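Local coordinates for CalS13 (PDB 4ZAS), which is a sugar aminotransferase, probably using pyridoxal 5'-phosphate to transfer an amino group to a dTDP-linked keto-sugar, at residues V109-T112 with G118-W121; L128-V133 with A363-T368. All coordinates share one frame; numbering follows the deposited sequence.

Contacts 1 and 2 lie on neighbouring parallel strands, 108-111 and 129-132, at one border of the mixed sheet, their centres about 10 Å apart. Contact 1 is fully buried and polar: two directed hydrogen bonds tie the strand end to the loop that follows it. Contact 2 is further out and only partly buried, about 21 Å from the centre of the chain against 12 Å, and joins an edge strand within this chain to a loop some 230 residues later by van der Waals contacts, partly apolar and partly against backbone carbonyls, without hydrogen bonds. Thr111 O, 2.9 Å from Val133 N in a probable hydrogen bond, joins the strands, and Asn120 of contact 1 packs on Trp132 of contact 2.

Contact 1 (V109-T112 with G118-W121); sequences VLTT and GTNW
A buried polar contact, made by the side chain of Asn120, ties the end of strand 108-111 to the loop leading into helix 121-125. The strand belongs to the seven-stranded mixed sheet expected of the large domain in fold-type I pyridoxal phosphate enzymes, and five residues separate the two segments, none in a helix or strand. Both ends of the Asn120 amide are used. Thr111 OG1, set anti to its own N (chi1 177°), donates to Asn120 OD1 at 2.7 Å in the plane of that carbonyl, while Thr111 CG2 packs against the same oxygen at 3.3 Å. An alanine here would leave the Thr111 hydroxyl and the Thr112 carbonyl without these mates and is likely to let the loop drift from the strand end. Next door, Thr119 brings CG2 to 4.3 Å from Thr111 OG1 and turns its hydroxyl to Asp193 OD2. The second amide bond runs from Asn120 ND2 to Thr112 O, 3.2 Å long and fairly straight at 161°, with the donor tilted from the plane of the backbone carbonyl. With OD1 accepting from Thr111 and ND2 donating to Thr112, just past the strand end, the amide's rotation is limited, and ND2 also bonds to Asn356 OD1.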
loop_
_atom_site.group_PDB
_atom_site.type_symbol
_atom_site.label_atom_id
_atom_site.label_comp_id
_atom_site.label_asym_id
_atom_site.label_seq_id
_atom_site.Cartn_x
_atom_site.Cartn_y
_atom_site.Cartn_z
ATOM N N VAL A 109 13.691 -12.899 12.040
ATOM C CA VAL A 109 12.319 -12.986 12.525
ATOM C C VAL A 109 11.876 -14.438 12.507
ATOM O O VAL A 109 11.966 -15.116 11.475
ATOM C CB VAL A 109 11.361 -12.117 11.681
ATOM C CG1 VAL A 109 9.916 -12.273 12.177
ATOM C CG2 VAL A 109 11.792 -10.651 11.715
ATOM N N LEU A 110 11.429 -14.912 13.664
ATOM C CA LEU A 110 10.888 -16.254 13.806
ATOM C C LEU A 110 9.406 -16.197 13.486
ATOM O O LEU A 110 8.671 -15.371 14.041
ATOM C CB LEU A 110 11.127 -16.780 15.220
ATOM C CG LEU A 110 12.592 -17.063 15.541
ATOM C CD1 LEU A 110 12.804 -17.220 17.025
ATOM C CD2 LEU A 110 13.110 -18.277 14.782
ATOM N N THR A 111 8.963 -17.045 12.571
ATOM C CA THR A 111 7.583 -16.979 12.095
ATOM C C THR A 111 7.081 -18.335 11.636
ATOM O O THR A 111 7.863 -19.278 11.483
ATOM C CB THR A 111 7.451 -16.005 10.921
ATOM O OG1 THR A 111 6.106 -16.026 10.436
ATOM C CG2 THR A 111 8.364 -16.431 9.791
ATOM N N THR A 112 5.785 -18.426 11.370
ATOM C CA THR A 112 5.228 -19.686 10.905
ATOM C C THR A 112 5.047 -19.675 9.401
ATOM O O THR A 112 4.697 -18.654 8.825
ATOM C CB THR A 112 3.898 -20.001 11.575
ATOM O OG1 THR A 112 3.271 -21.070 10.852
ATOM C CG2 THR A 112 3.003 -18.790 11.527
ATOM N N GLY A 118 1.424 -12.894 2.762
ATOM C CA GLY A 118 1.441 -11.524 3.253
ATOM C C GLY A 118 1.959 -11.419 4.674
ATOM O O GLY A 118 2.415 -10.370 5.125
ATOM N N THR A 119 1.890 -12.527 5.395
ATOM C CA THR A 119 2.431 -12.576 6.738
ATOM C C THR A 119 3.943 -12.448 6.716
ATOM O O THR A 119 4.518 -11.751 7.532
ATOM C CB THR A 119 2.039 -13.885 7.439
ATOM O OG1 THR A 119 0.610 -13.954 7.541
ATOM C CG2 THR A 119 2.655 -13.966 8.840
ATOM N N ASN A 120 4.591 -13.080 5.753
ATOM C CA ASN A 120 6.028 -13.274 5.855
ATOM C C ASN A 120 6.888 -12.392 4.930
ATOM O O ASN A 120 8.009 -12.021 5.288
ATOM C CB ASN A 120 6.350 -14.745 5.591
ATOM C CG ASN A 120 5.825 -15.656 6.682
ATOM O OD1 ASN A 120 5.932 -15.346 7.864
ATOM N ND2 ASN A 120 5.248 -16.787 6.287
ATOM N N TRP A 121 6.380 -12.033 3.758
ATOM C CA TRP A 121 7.188 -11.212 2.866
ATOM C C TRP A 121 7.546 -9.844 3.444
ATOM O O TRP A 121 8.619 -9.336 3.135
ATOM C CB TRP A 121 6.503 -11.037 1.513
ATOM C CG TRP A 121 6.316 -12.303 0.656
ATOM C CD1 TRP A 121 5.574 -12.385 -0.484
ATOM C CD2 TRP A 121 6.858 -13.631 0.866
ATOM N NE1 TRP A 121 5.615 -13.654 -0.996
ATOM C CE2 TRP A 121 6.393 -14.439 -0.192
ATOM C CE3 TRP A 121 7.680 -14.213 1.842
ATOM C CZ2 TRP A 121 6.728 -15.792 -0.310
ATOM C CZ3 TRP A 121 8.012 -15.563 1.721
ATOM C CH2 TRP A 121 7.533 -16.332 0.658
#

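Contact 2 (L128-V133 with A363-T368); sequences LRIRWV and ASARTT
Trp132 and Thr367 meet through their first torsions: the indole carries CG anti to its own carbonyl carbon (chi1 -61°), and Thr367 has OG1 anti to the backbone N (chi1 174°), which leaves its CG2 to face the tryptophan. The contact lays a loop from late in the chain, between helix 335-344 and helix 370-375, against strand 129-132, an outermost strand of the mixed sheet in what is probably a fold-type I aminotransferase domain. No hydrogen bond crosses between the segments, so the loop does not add a strand to the sheet.

Ala365 gives the largest share of the loop's contact. Its methyl points at the strand and touches two kinds of atom: the Ile130 backbone oxygen, 3.4 Å from Ala365 CB, and the pyrrole part of the indole, where NE1 is 3.9 Å from that CB. Ile130 CG2 is more distant, 4.5 Å from Ala365 CB; it lies over the centre of one face of the Trp132 indole, 3.5 Å above the plane. Thr367 takes another position: its CG2 lies near the plane of the indole at the edge, and comes to 4.0 Å from Trp132 CB. Outside the two segments, Asp357 and Pro113 also pack on the indole, and Lys150 NZ bonds to Trp132 O. Ile130 and Trp132 are buried, while Ala365 and Thr367 remain partly exposed. The closest approach is made by the Ala365 carbonyl, whose O stands 3.2 Å from Trp132 CD1, oblique to the ring.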
loop_
_atom_site.group_PDB
_atom_site.type_symbol
_atom_site.label_atom_id
_atom_site.label_comp_id
_atom_site.label_asym_id
_atom_site.label_seq_id
_atom_site.Cartn_x
_atom_site.Cartn_y
_atom_site.Cartn_z
ATOM N N LEU A 128 15.069 -8.132 6.936
ATOM C CA LEU A 128 15.379 -9.102 7.974
ATOM C C LEU A 128 15.352 -10.524 7.410
ATOM O O LEU A 128 14.721 -10.775 6.386
ATOM C CB LEU A 128 14.391 -8.970 9.138
ATOM C CG LEU A 128 14.415 -7.632 9.885
ATOM C CD1 LEU A 128 13.184 -7.482 10.753
ATOM C CD2 LEU A 128 15.687 -7.478 10.720
ATOM N N ARG A 129 16.061 -11.437 8.069
ATOM C CA ARG A 129 16.070 -12.863 7.726
ATOM C C ARG A 129 14.853 -13.587 8.310
ATOM O O ARG A 129 14.435 -13.305 9.440
ATOM C CB ARG A 129 17.328 -13.542 8.268
ATOM C CG ARG A 129 18.612 -13.186 7.565
ATOM C CD ARG A 129 19.812 -13.752 8.340
ATOM N NE ARG A 129 21.085 -13.458 7.682
ATOM C CZ ARG A 129 21.709 -12.282 7.754
ATOM N NH1 ARG A 129 21.184 -11.284 8.460
ATOM N NH2 ARG A 129 22.864 -12.100 7.123
ATOM N N ILE A 130 14.293 -14.518 7.545
ATOM C CA ILE A 130 13.263 -15.431 8.037
ATOM C C ILE A 130 13.875 -16.703 8.663
ATOM O O ILE A 130 14.743 -17.326 8.048
ATOM C CB ILE A 130 12.307 -15.826 6.902
ATOM C CG1 ILE A 130 11.381 -14.664 6.551
ATOM C CG2 ILE A 130 11.504 -17.062 7.278
ATOM C CD1 ILE A 130 10.411 -14.981 5.432
ATOM N N ARG A 131 13.472 -17.050 9.890
ATOM C CA ARG A 131 13.705 -18.401 10.417
ATOM C C ARG A 131 12.360 -19.060 10.754
ATOM O O ARG A 131 11.505 -18.473 11.426
ATOM C CB ARG A 131 14.641 -18.416 11.624
ATOM C CG ARG A 131 16.110 -18.289 11.261
ATOM C CD ARG A 131 17.027 -18.486 12.464
ATOM N NE ARG A 131 16.867 -19.773 13.137
ATOM C CZ ARG A 131 17.242 -20.002 14.394
ATOM N NH1 ARG A 131 17.776 -19.024 15.121
ATOM N NH2 ARG A 131 17.064 -21.201 14.934
ATOM N N TRP A 132 12.143 -20.248 10.202
ATOM C CA TRP A 132 10.856 -20.908 10.350
ATOM C C TRP A 132 10.727 -21.616 11.678
ATOM O O TRP A 132 11.624 -22.337 12.124
ATOM C CB TRP A 132 10.629 -21.902 9.226
ATOM C CG TRP A 132 10.604 -21.287 7.826
ATOM C CD1 TRP A 132 11.438 -21.590 6.781
ATOM C CD2 TRP A 132 9.692 -20.289 7.330
ATOM N NE1 TRP A 132 11.108 -20.845 5.682
ATOM C CE2 TRP A 132 10.033 -20.049 5.981
ATOM C CE3 TRP A 132 8.610 -19.598 7.888
ATOM C CZ2 TRP A 132 9.339 -19.136 5.182
ATOM C CZ3 TRP A 132 7.912 -18.688 7.090
ATOM C CH2 TRP A 132 8.291 -18.459 5.755
ATOM N N VAL A 133 9.583 -21.427 12.302
ATOM C CA VAL A 133 9.262 -22.210 13.460
ATOM C C VAL A 133 8.228 -23.247 13.032
ATOM O O VAL A 133 7.355 -22.964 12.203
ATOM C CB VAL A 133 8.779 -21.324 14.591
ATOM C CG1 VAL A 133 8.583 -22.137 15.841
ATOM C CG2 VAL A 133 9.799 -20.264 14.833
ATOM N N ALA A 363 14.436 -20.192 -0.487
ATOM C CA ALA A 363 15.086 -21.501 -0.458
ATOM C C ALA A 363 16.155 -21.627 0.629
ATOM O O ALA A 363 16.434 -22.728 1.117
ATOM C CB ALA A 363 15.699 -21.808 -1.815
ATOM N N SER A 364 16.776 -20.509 0.982
ATOM C CA SER A 364 17.890 -20.533 1.925
ATOM C C SER A 364 17.457 -20.786 3.373
ATOM O O SER A 364 18.245 -21.293 4.166
ATOM C CB SER A 364 18.682 -19.226 1.830
ATOM O OG SER A 364 17.911 -18.129 2.287
ATOM N N ALA A 365 16.216 -20.456 3.714
ATOM C CA ALA A 365 15.755 -20.591 5.101
ATOM C C ALA A 365 15.114 -21.940 5.340
ATOM O O ALA A 365 14.585 -22.205 6.421
ATOM C CB ALA A 365 14.783 -19.490 5.460
ATOM N N ARG A 366 15.152 -22.782 4.320
ATOM C CA ARG A 366 14.492 -24.072 4.380
ATOM C C ARG A 366 15.169 -24.958 5.429
ATOM O O ARG A 366 16.392 -25.096 5.468
ATOM C CB ARG A 366 14.480 -24.724 2.997
ATOM C CG ARG A 366 13.679 -26.010 2.890
ATOM C CD ARG A 366 13.307 -26.284 1.439
ATOM N NE ARG A 366 14.447 -26.032 0.556
ATOM C CZ ARG A 366 15.429 -26.893 0.302
ATOM N NH1 ARG A 366 15.447 -28.088 0.887
ATOM N NH2 ARG A 366 16.411 -26.540 -0.521
ATOM N N THR A 367 14.339 -25.513 6.296
ATOM C CA THR A 367 14.767 -26.261 7.463
ATOM C C THR A 367 13.720 -27.349 7.699
ATOM O O THR A 367 12.575 -27.195 7.285
ATOM C CB THR A 367 14.904 -25.321 8.700
ATOM O OG1 THR A 367 15.177 -26.084 9.870
ATOM C CG2 THR A 367 13.629 -24.556 8.946
ATOM N N THR A 368 14.087 -28.452 8.341
ATOM C CA THR A 368 13.118 -29.529 8.544
ATOM C C THR A 368 12.080 -29.189 9.612
ATOM O O THR A 368 12.429 -28.891 10.758
ATOM C CB THR A 368 13.797 -30.797 8.971
ATOM O OG1 THR A 368 14.620 -30.466 10.092
ATOM C CG2 THR A 368 14.677 -31.333 7.866
#